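Alpha-galactosidase 1 (Saccharomyces cerevisiae, PDB 3LRL) hydrolyses terminal, non-reducing alpha-D-galactose residues from alpha-D-galactosides such as galactose oligosaccharides, galactomannans and galactolipids. Local coordinates at residues A[22-27]-A[200-205]. The protein carries 1 engineered substitution. Numbering follows the deposited sequence.
Sequences SYNGLG and IANSWR. With GLA (alpha-D-galactopyranose), chain D.
Asn202 meets Asn24 amide to amide just before strand 203-205 of the catalytic TIM barrel, where the loop 22-27, which leads to the first strand, 32-35, packs against residues 200-202. From CB, which points at the loop, the Asn202 side chain runs on with a chi1 of -61° that sets CG beside the backbone N and carries the amide out to that of Asn24. OD1 takes Asn24 ND2 on an in-plane lone pair at 2.9 Å, while a second donor, Tyr183 N, comes from strand 182-185. On the other branch ND2 gives a nearly straight bond to Asn24 OD1 at 2.8 Å and a further one to Gly256 O; it also sits at the edge of the Tyr23 ring, 3.6 Å from CE2. The pairing is thus reciprocal, although the two amide planes are twisted 30° apart. Tyr23 lays one ring face over the peptide joining Ile200 and Ala201, with Ile200 C above the ring centre, and its opposite face on Asn24 CB. At the far end of the strand Arg205 holds galactose O2 with both NH1 and NH2. Back in the loop, Asn24 OD1 closes an Asx turn by accepting Leu26 N at 3.1 Å, from the opposite face of its amide to Asn202 ND2.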
ATOM      1  N   SER A  22       0.361 -29.951 -12.748  1.00 22.58           N
ATOM      2  CA  SER A  22      -0.403 -30.003 -11.509  1.00 21.30           C
ATOM      3  C   SER A  22       0.514 -30.511 -10.403  1.00 21.08           C
ATOM      4  O   SER A  22       1.337 -31.408 -10.643  1.00 22.03           O
ATOM      5  CB  SER A  22      -1.591 -30.931 -11.655  1.00 20.56           C
ATOM      6  OG  SER A  22      -2.265 -31.039 -10.427  1.00 19.36           O
ATOM      7  N   TYR A  23       0.374 -29.963  -9.197  1.00 19.58           N
ATOM      8  CA  TYR A  23       1.297 -30.281  -8.112  1.00 17.98           C
ATOM      9  C   TYR A  23       1.079 -31.706  -7.577  1.00 17.91           C
ATOM     10  O   TYR A  23       2.017 -32.357  -7.105  1.00 18.30           O
ATOM     11  CB  TYR A  23       1.228 -29.204  -7.004  1.00 17.42           C
ATOM     12  CG  TYR A  23       0.255 -29.506  -5.872  1.00 17.10           C
ATOM     13  CD1 TYR A  23       0.715 -30.003  -4.636  1.00 15.53           C
ATOM     14  CD2 TYR A  23      -1.120 -29.325  -6.039  1.00 15.01           C
ATOM     15  CE1 TYR A  23      -0.179 -30.299  -3.599  1.00 15.19           C
ATOM     16  CE2 TYR A  23      -2.012 -29.621  -5.015  1.00 14.82           C
ATOM     17  CZ  TYR A  23      -1.537 -30.097  -3.801  1.00 15.09           C
ATOM     18  OH  TYR A  23      -2.427 -30.390  -2.800  1.00 16.30           O
ATOM     19  N   ASN A  24      -0.164 -32.177  -7.661  1.00 17.58           N
ATOM     20  CA  ASN A  24      -0.569 -33.475  -7.131  1.00 17.46           C
ATOM     21  C   ASN A  24      -1.279 -34.385  -8.148  1.00 17.66           C
ATOM     22  O   ASN A  24      -1.757 -35.481  -7.785  1.00 17.11           O
ATOM     23  CB  ASN A  24      -1.466 -33.283  -5.906  1.00 17.12           C
ATOM     24  CG  ASN A  24      -2.754 -32.556  -6.228  1.00 17.94           C
ATOM     25  OD1 ASN A  24      -2.946 -32.067  -7.339  1.00 18.00           O
ATOM     26  ND2 ASN A  24      -3.653 -32.479  -5.245  1.00 19.67           N
ATOM     27  N   GLY A  25      -1.375 -33.916  -9.395  1.00 17.24           N
ATOM     28  CA  GLY A  25      -2.070 -34.654 -10.462  1.00 18.36           C
ATOM     29  C   GLY A  25      -3.576 -34.402 -10.599  1.00 18.61           C
ATOM     30  O   GLY A  25      -4.224 -34.939 -11.513  1.00 18.66           O
ATOM     31  N   LEU A  26      -4.144 -33.612  -9.684  1.00 18.71           N
ATOM     32  CA  LEU A  26      -5.574 -33.259  -9.763  1.00 18.80           C
ATOM     33  C   LEU A  26      -5.806 -31.851 -10.354  1.00 18.91           C
ATOM     34  O   LEU A  26      -4.852 -31.137 -10.711  1.00 19.38           O
ATOM     35  CB  LEU A  26      -6.263 -33.450  -8.396  1.00 19.10           C
ATOM     36  CG  LEU A  26      -6.192 -34.886  -7.866  1.00 18.25           C
ATOM     37  CD1 LEU A  26      -6.277 -34.937  -6.368  1.00 17.39           C
ATOM     38  CD2 LEU A  26      -7.270 -35.769  -8.522  1.00 18.91           C
ATOM     39  N   GLY A  27      -7.068 -31.466 -10.490  1.00 19.07           N
ATOM     40  CA  GLY A  27      -7.419 -30.148 -10.986  1.00 19.11           C
ATOM     41  C   GLY A  27      -6.989 -29.922 -12.411  1.00 19.68           C
ATOM     42  O   GLY A  27      -6.574 -28.815 -12.771  1.00 19.97           O
ATOM     43  N   ILE A 200       1.242 -25.723  -4.271  1.00 17.36           N
ATOM     44  CA  ILE A 200       0.796 -26.394  -3.063  1.00 16.62           C
ATOM     45  C   ILE A 200      -0.692 -26.739  -3.057  1.00 16.19           C
ATOM     46  O   ILE A 200      -1.160 -27.340  -2.098  1.00 16.38           O
ATOM     47  CB  ILE A 200       1.169 -25.556  -1.776  1.00 16.78           C
ATOM     48  CG1 ILE A 200       0.603 -24.125  -1.865  1.00 15.28           C
ATOM     49  CG2 ILE A 200       2.697 -25.562  -1.545  1.00 14.58           C
ATOM     50  CD1 ILE A 200       0.359 -23.484  -0.503  1.00 13.72           C
ATOM     51  N   ALA A 201      -1.428 -26.360  -4.108  1.00 15.20           N
ATOM     52  CA  ALA A 201      -2.900 -26.456  -4.103  1.00 14.69           C
ATOM     53  C   ALA A 201      -3.527 -26.479  -5.493  1.00 14.60           C
ATOM     54  O   ALA A 201      -2.906 -26.032  -6.458  1.00 14.65           O
ATOM     55  CB  ALA A 201      -3.521 -25.332  -3.271  1.00 13.69           C
ATOM     56  N   ASN A 202      -4.764 -26.988  -5.563  1.00 14.49           N
ATOM     57  CA  ASN A 202      -5.527 -27.114  -6.811  1.00 14.37           C
ATOM     58  C   ASN A 202      -6.465 -25.946  -7.155  1.00 14.29           C
ATOM     59  O   ASN A 202      -6.820 -25.751  -8.324  1.00 13.85           O
ATOM     60  CB  ASN A 202      -6.332 -28.422  -6.803  1.00 14.49           C
ATOM     61  CG  ASN A 202      -5.458 -29.634  -6.697  1.00 13.63           C
ATOM     62  OD1 ASN A 202      -5.641 -30.472  -5.802  1.00 13.40           O
ATOM     63  ND2 ASN A 202      -4.473 -29.726  -7.585  1.00 11.60           N
ATOM     64  N   SER A 203      -6.904 -25.201  -6.144  1.00 13.78           N
ATOM     65  CA  SER A 203      -7.587 -23.940  -6.409  1.00 14.27           C
ATOM     66  C   SER A 203      -7.409 -23.016  -5.225  1.00 14.25           C
ATOM     67  O   SER A 203      -6.950 -23.454  -4.167  1.00 14.45           O
ATOM     68  CB  SER A 203      -9.078 -24.147  -6.738  1.00 13.52           C
ATOM     69  OG  SER A 203      -9.762 -24.695  -5.635  1.00 14.71           O
ATOM     70  N   TRP A 204      -7.759 -21.743  -5.409  1.00 14.15           N
ATOM     71  CA  TRP A 204      -7.684 -20.749  -4.332  1.00 14.38           C
ATOM     72  C   TRP A 204      -8.764 -19.678  -4.477  1.00 14.19           C
ATOM     73  O   TRP A 204      -8.887 -19.029  -5.515  1.00 14.24           O
ATOM     74  CB  TRP A 204      -6.288 -20.084  -4.258  1.00 13.85           C
ATOM     75  CG  TRP A 204      -5.760 -19.691  -5.592  1.00 13.47           C
ATOM     76  CD1 TRP A 204      -5.922 -18.484  -6.222  1.00 13.37           C
ATOM     77  CD2 TRP A 204      -4.996 -20.511  -6.488  1.00 12.76           C
ATOM     78  NE1 TRP A 204      -5.304 -18.504  -7.444  1.00 12.90           N
ATOM     79  CE2 TRP A 204      -4.741 -19.743  -7.639  1.00 13.94           C
ATOM     80  CE3 TRP A 204      -4.511 -21.828  -6.428  1.00 14.66           C
ATOM     81  CZ2 TRP A 204      -4.010 -20.243  -8.728  1.00 15.36           C
ATOM     82  CZ3 TRP A 204      -3.778 -22.324  -7.498  1.00 13.54           C
ATOM     83  CH2 TRP A 204      -3.525 -21.524  -8.630  1.00 14.66           C
ATOM     84  N   ARG A 205      -9.544 -19.499  -3.421  1.00 14.24           N
ATOM     85  CA  ARG A 205     -10.448 -18.349  -3.339  1.00 14.36           C
ATOM     86  C   ARG A 205      -9.588 -17.107  -3.488  1.00 14.61           C
ATOM     87  O   ARG A 205      -8.562 -16.955  -2.794  1.00 14.72           O
ATOM     88  CB  ARG A 205     -11.217 -18.358  -2.019  1.00 13.57           C
ATOM     89  CG  ARG A 205     -12.340 -19.400  -1.978  1.00 13.05           C
ATOM     90  CD  ARG A 205     -13.639 -18.865  -2.619  1.00 13.10           C
ATOM     91  NE  ARG A 205     -14.053 -17.625  -1.957  1.00 14.72           N
ATOM     92  CZ  ARG A 205     -14.697 -17.571  -0.794  1.00 13.38           C
ATOM     93  NH1 ARG A 205     -15.059 -18.678  -0.181  1.00 13.64           N
ATOM     94  NH2 ARG A 205     -15.003 -16.404  -0.259  1.00 13.27           N
TER
HETATM   95  C1  GLA D   2     -15.809 -18.001   4.817  1.00 48.22           C
HETATM   96  C2  GLA D   2     -15.510 -18.619   3.416  1.00 47.31           C
HETATM   97  C3  GLA D   2     -16.409 -19.860   3.214  1.00 47.21           C
HETATM   98  C4  GLA D   2     -16.633 -20.755   4.480  1.00 48.01           C
HETATM   99  C5  GLA D   2     -16.910 -19.958   5.761  1.00 47.79           C
HETATM  100  C6  GLA D   2     -16.935 -20.872   6.991  1.00 47.84           C
HETATM  101  O2  GLA D   2     -15.613 -17.636   2.334  1.00 45.46           O
HETATM  102  O3  GLA D   2     -15.935 -20.610   2.119  1.00 47.23           O
HETATM  103  O4  GLA D   2     -15.551 -21.620   4.756  1.00 45.06           O
HETATM  104  O5  GLA D   2     -15.896 -18.958   5.889  1.00 48.84           O
HETATM  105  O6  GLA D   2     -18.239 -21.099   7.505  1.00 46.38           O